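Local coordinates for protein GCN5-related N-acetyltransferase (Ralstonia eutropha JMP134, PDB 2Q0Y) that probably transfers an acyl group, as expected of a GCN5-related N-acetyltransferase, and carries bound zinc and magnesium ions in the crystal, at residues G55-E59 against A107-A112; G69-I73 against E115-I121. All blocks are in the same frame, centred on the assembly; numbering follows the deposited sequence.

Contact 1: residues G55-E59 against A107-A112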
loop_
_atom_site.group_PDB
_atom_site.type_symbol
_atom_site.label_atom_id
_atom_site.label_comp_id
_atom_site.label_asym_id
_atom_site.label_seq_id
_atom_site.Cartn_x
_atom_site.Cartn_y
_atom_site.Cartn_z
ATOM N N GLY A 55 8.834 -5.789 15.013
ATOM C CA GLY A 55 8.501 -7.154 14.679
ATOM C C GLY A 55 8.972 -8.114 15.729
ATOM O O GLY A 55 9.297 -7.719 16.866
ATOM N N TRP A 56 9.054 -9.380 15.328
ATOM C CA TRP A 56 9.304 -10.449 16.267
ATOM C C TRP A 56 10.240 -11.455 15.630
ATOM O O TRP A 56 10.220 -11.645 14.403
ATOM C CB TRP A 56 7.984 -11.135 16.637
ATOM C CG TRP A 56 6.900 -10.211 17.122
ATOM C CD1 TRP A 56 5.881 -9.665 16.381
ATOM C CD2 TRP A 56 6.722 -9.736 18.456
ATOM N NE1 TRP A 56 5.081 -8.870 17.184
ATOM C CE2 TRP A 56 5.584 -8.895 18.459
ATOM C CE3 TRP A 56 7.426 -9.926 19.645
ATOM C CZ2 TRP A 56 5.128 -8.260 19.619
ATOM C CZ3 TRP A 56 6.964 -9.308 20.804
ATOM C CH2 TRP A 56 5.837 -8.480 20.779
ATOM N N VAL A 57 11.038 -12.109 16.462
ATOM C CA VAL A 57 11.979 -13.139 16.029
ATOM C C VAL A 57 11.671 -14.448 16.776
ATOM O O VAL A 57 11.473 -14.436 17.987
ATOM C CB VAL A 57 13.429 -12.688 16.307
ATOM C CG1 VAL A 57 14.427 -13.749 15.928
ATOM C CG2 VAL A 57 13.727 -11.364 15.560
HETATM N N MSE A 58 11.598 -15.571 16.059
HETATM C CA MSE A 58 11.490 -16.888 16.694
HETATM C C MSE A 58 12.872 -17.532 16.778
HETATM O O MSE A 58 13.594 -17.624 15.777
HETATM C CB MSE A 58 10.555 -17.813 15.914
HETATM C CG MSE A 58 10.186 -19.086 16.638
HETATM SE SE MSE A 58 8.906 -18.699 18.075
HETATM C CE MSE A 58 7.376 -18.295 17.009
ATOM N N GLU A 59 13.226 -17.983 17.972
ATOM C CA GLU A 59 14.533 -18.564 18.239
ATOM C C GLU A 59 14.434 -19.963 18.832
ATOM O O GLU A 59 13.510 -20.260 19.577
ATOM C CB GLU A 59 15.313 -17.708 19.237
ATOM C CG GLU A 59 15.466 -16.285 18.843
ATOM C CD GLU A 59 16.400 -15.559 19.763
ATOM O OE1 GLU A 59 16.320 -15.780 20.988
ATOM O OE2 GLU A 59 17.215 -14.780 19.249
ATOM N N ALA A 107 2.304 -18.594 14.052
ATOM C CA ALA A 107 2.608 -18.001 15.360
ATOM C C ALA A 107 3.100 -16.556 15.240
ATOM O O ALA A 107 2.648 -15.674 15.976
ATOM C CB ALA A 107 3.613 -18.834 16.088
ATOM N N LEU A 108 4.010 -16.307 14.307
ATOM C CA LEU A 108 4.489 -14.950 14.052
ATOM C C LEU A 108 3.382 -14.052 13.506
ATOM O O LEU A 108 3.267 -12.895 13.909
ATOM C CB LEU A 108 5.685 -14.959 13.099
ATOM C CG LEU A 108 6.987 -15.499 13.701
ATOM C CD1 LEU A 108 8.078 -15.625 12.655
ATOM C CD2 LEU A 108 7.462 -14.621 14.835
HETATM N N MSE A 109 2.556 -14.578 12.606
HETATM C CA MSE A 109 1.413 -13.799 12.143
HETATM C C MSE A 109 0.482 -13.445 13.299
HETATM O O MSE A 109 -0.017 -12.325 13.374
HETATM C CB MSE A 109 0.645 -14.541 11.065
HETATM C CG MSE A 109 1.332 -14.586 9.710
HETATM SE SE MSE A 109 1.336 -12.890 8.798
HETATM C CE MSE A 109 -0.588 -12.653 8.517
ATOM N N ASN A 110 0.243 -14.393 14.193
ATOM C CA ASN A 110 -0.602 -14.130 15.352
ATOM C C ASN A 110 -0.026 -13.029 16.219
ATOM O O ASN A 110 -0.774 -12.157 16.696
ATOM C CB ASN A 110 -0.784 -15.398 16.201
ATOM C CG ASN A 110 -1.783 -16.368 15.612
ATOM O OD1 ASN A 110 -2.677 -15.992 14.872
ATOM N ND2 ASN A 110 -1.650 -17.636 15.984
ATOM N N ARG A 111 1.292 -13.059 16.427
ATOM C CA ARG A 111 1.952 -12.002 17.201
ATOM C C ARG A 111 1.813 -10.634 16.533
ATOM O O ARG A 111 1.585 -9.630 17.208
ATOM C CB ARG A 111 3.437 -12.272 17.420
ATOM C CG ARG A 111 3.761 -13.282 18.497
ATOM C CD ARG A 111 3.947 -12.655 19.918
ATOM N NE ARG A 111 2.746 -12.000 20.462
ATOM C CZ ARG A 111 1.598 -12.618 20.787
ATOM N NH1 ARG A 111 1.442 -13.940 20.642
ATOM N NH2 ARG A 111 0.581 -11.903 21.268
ATOM N N ALA A 112 1.989 -10.593 15.220
ATOM C CA ALA A 112 1.862 -9.344 14.477
ATOM C C ALA A 112 0.450 -8.800 14.549
ATOM O O ALA A 112 0.254 -7.604 14.811
ATOM C CB ALA A 112 2.283 -9.542 13.017
#

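Contact 2: residues G69-I73 against E115-I121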
loop_
_atom_site.group_PDB
_atom_site.type_symbol
_atom_site.label_atom_id
_atom_site.label_comp_id
_atom_site.label_asym_id
_atom_site.label_seq_id
_atom_site.Cartn_x
_atom_site.Cartn_y
_atom_site.Cartn_z
ATOM N N GLY A 69 8.107 -8.676 10.165
ATOM C CA GLY A 69 8.177 -7.223 10.298
ATOM C C GLY A 69 6.786 -6.619 10.301
ATOM O O GLY A 69 5.873 -7.148 9.655
ATOM N N LEU A 70 6.632 -5.493 10.991
ATOM C CA LEU A 70 5.373 -4.763 10.997
ATOM C C LEU A 70 5.593 -3.258 11.082
ATOM O O LEU A 70 6.538 -2.783 11.698
ATOM C CB LEU A 70 4.449 -5.251 12.124
ATOM C CG LEU A 70 4.780 -5.016 13.587
ATOM C CD1 LEU A 70 4.211 -3.680 14.139
ATOM C CD2 LEU A 70 4.238 -6.199 14.431
HETATM N N MSE A 71 4.704 -2.540 10.415
HETATM C CA MSE A 71 4.704 -1.095 10.378
HETATM C C MSE A 71 3.273 -0.625 10.491
HETATM O O MSE A 71 2.341 -1.379 10.231
HETATM C CB MSE A 71 5.296 -0.607 9.060
HETATM C CG MSE A 71 6.676 -1.165 8.755
HETATM SE SE MSE A 71 7.227 -0.625 6.984
HETATM C CE MSE A 71 7.619 0.997 7.478
ATOM N N VAL A 72 3.111 0.615 10.921
ATOM C CA VAL A 72 1.817 1.287 10.865
ATOM C C VAL A 72 2.065 2.448 9.916
ATOM O O VAL A 72 2.828 3.364 10.231
ATOM C CB VAL A 72 1.356 1.756 12.245
ATOM C CG1 VAL A 72 0.033 2.512 12.154
ATOM C CG2 VAL A 72 1.216 0.566 13.176
ATOM N N ILE A 73 1.477 2.377 8.730
ATOM C CA ILE A 73 1.744 3.361 7.695
ATOM C C ILE A 73 0.649 4.403 7.624
ATOM O O ILE A 73 -0.521 4.114 7.894
ATOM C CB ILE A 73 1.972 2.703 6.338
ATOM C CG1 ILE A 73 0.732 1.979 5.846
ATOM C CG2 ILE A 73 3.132 1.694 6.454
ATOM C CD1 ILE A 73 0.886 1.389 4.446
ATOM N N GLU A 115 -0.289 -7.442 17.998
ATOM C CA GLU A 115 0.375 -6.163 18.185
ATOM C C GLU A 115 -0.459 -5.039 17.570
ATOM O O GLU A 115 -0.664 -4.012 18.197
ATOM C CB GLU A 115 1.785 -6.202 17.600
ATOM C CG GLU A 115 2.556 -4.935 17.788
ATOM C CD GLU A 115 2.917 -4.665 19.243
ATOM O OE1 GLU A 115 2.977 -5.623 20.029
ATOM O OE2 GLU A 115 3.139 -3.474 19.589
ATOM N N PHE A 116 -0.983 -5.253 16.364
ATOM C CA PHE A 116 -1.881 -4.272 15.748
ATOM C C PHE A 116 -3.132 -4.045 16.613
ATOM O O PHE A 116 -3.578 -2.911 16.782
ATOM C CB PHE A 116 -2.318 -4.707 14.338
ATOM C CG PHE A 116 -1.241 -4.617 13.289
ATOM C CD1 PHE A 116 -0.283 -3.604 13.301
ATOM C CD2 PHE A 116 -1.212 -5.540 12.266
ATOM C CE1 PHE A 116 0.692 -3.540 12.329
ATOM C CE2 PHE A 116 -0.220 -5.479 11.283
ATOM C CZ PHE A 116 0.723 -4.473 11.323
ATOM N N ALA A 117 -3.673 -5.116 17.180
ATOM C CA ALA A 117 -4.848 -5.008 18.051
ATOM C C ALA A 117 -4.548 -4.168 19.298
ATOM O O ALA A 117 -5.330 -3.307 19.673
ATOM C CB ALA A 117 -5.368 -6.350 18.437
ATOM N N GLU A 118 -3.417 -4.444 19.932
ATOM C CA GLU A 118 -2.948 -3.681 21.081
ATOM C C GLU A 118 -2.818 -2.196 20.750
ATOM O O GLU A 118 -3.115 -1.341 21.592
ATOM C CB GLU A 118 -1.594 -4.234 21.536
ATOM C CG GLU A 118 -0.926 -3.476 22.671
ATOM C CD GLU A 118 0.469 -4.022 22.972
ATOM O OE1 GLU A 118 1.058 -4.639 22.085
ATOM O OE2 GLU A 118 0.970 -3.861 24.094
ATOM N N ARG A 119 -2.390 -1.903 19.528
ATOM C CA ARG A 119 -2.204 -0.542 19.068
ATOM C C ARG A 119 -3.499 0.101 18.556
ATOM O O ARG A 119 -3.488 1.264 18.139
ATOM C CB ARG A 119 -1.105 -0.504 17.999
ATOM C CG ARG A 119 0.275 -0.886 18.523
ATOM C CD ARG A 119 1.278 -0.877 17.390
ATOM N NE ARG A 119 2.597 -1.326 17.822
ATOM C CZ ARG A 119 3.745 -0.968 17.262
ATOM N NH1 ARG A 119 3.769 -0.109 16.247
ATOM N NH2 ARG A 119 4.885 -1.471 17.720
ATOM N N GLY A 120 -4.608 -0.639 18.583
ATOM C CA GLY A 120 -5.912 -0.091 18.178
ATOM C C GLY A 120 -6.044 0.162 16.694
ATOM O O GLY A 120 -6.809 1.040 16.271
ATOM N N ILE A 121 -5.328 -0.616 15.887
ATOM C CA ILE A 121 -5.330 -0.462 14.431
ATOM C C ILE A 121 -6.518 -1.187 13.843
ATOM O O ILE A 121 -6.726 -2.365 14.129
ATOM C CB ILE A 121 -4.047 -1.053 13.823
ATOM C CG1 ILE A 121 -2.802 -0.369 14.405
ATOM C CG2 ILE A 121 -4.049 -0.975 12.294
ATOM C CD1 ILE A 121 -2.753 1.116 14.200
HETATM O O HOH W 1 5.818 -0.730 14.217
#

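Contact 1: residues G55-E59 against A107-A112
Trp56 lies against one side of the helix at Arg111. Arg111 CB sits over the face of the five-membered ring, 3.8 Å from its centroid, a CH-pi contact. CD of the same arginine stands above the ring as its chain bends at chi2 and chi3. Indole NE1 comes to 3.6 Å from the carbonyl O of Arg111, without forming a hydrogen bond. The tight part continues at the root of the side chain, where Trp56 CB meets Leu108 CD2 at 4.0 Å. Leu108 is buried and also packs on Ala66 and Leu93 of the next strands. This is part of the helix-on-sheet packing of the GNAT fold: 107-112 runs nearly antiparallel to 55-59 (154°), with the axes of these segments 8.6 Å apart at closest approach. Further along the strand, selenomethionine Met58 turns its chain through chi2 and chi3 so that the terminal CE meets Ala107 CB at 3.9 Å. The loose side belongs to the end of Arg111. Its guanidinium stands almost upright on the indole plane, at 84°. CZ is 6.0 Å from the centroid of the Trp56 six-membered ring, at most a weak cation-pi attraction. Arg111 as a whole is exposed.

Contact 2: residues G69-I73 against E115-I121
Strand 69-73 faces the last turn of the helix and the turn after it, with the closest CA atoms, those of Val72 and Ile121, 8.2 Å apart. The side chains of Leu70 and Phe116 run alongside each other in opposite senses, and Leu70 CB touches Phe116 CZ at 3.9 Å. Ring atom CE1 of Phe116 also comes to 3.4 Å from the carbonyl O of Met71. A chi1 of 68° puts Leu70 CG between its backbone N and carbonyl carbon. From there CD2 reaches Glu115 CG, while CD1 lies over one face of the Arg119 guanidinium, toward its rim. In the GNAT fold this helix covers one side of the central sheet. It ends here in a Schellman motif at Gly120, whose phi is 71°. The turn brings Ile121 back to the strand, and its CD1 meets Val72 CG1 tip to tip at 3.7 Å. Glu115 fixes the rotation of the Arg119 guanidinium: NE donates in its plane to the anti lone pair of OE2 (2.8 Å, 158°), in a salt bridge, and a weak bond from NH2 shares that oxygen. A water accepts from Arg119 NH1 and donates weakly to Leu70 O. Phe116 also packs on Ile151 of the second subunit.

In the fold
Contacts 1 and 2 both place helix 104-118 on the same sheet, with centres about 13 Å apart. Contact 1 uses an earlier part of the helix and strand 54-60. Contact 2 uses the C-terminal end of the helix and the adjacent, antiparallel strand 63-74. Along the chain both strand segments come first and both helix segments follow, so the contacts cross. They meet directly where Trp56 NE1 lies 3.9 Å from Leu70 CD2. One helix thus spans two neighbouring strands of the GNAT sheet. The side chain of Met58, in contact 1, is about 7 Å from that of the zinc ligand Glu60 and about 8 Å from that of His99, whereas contact 2 borders the second subunit.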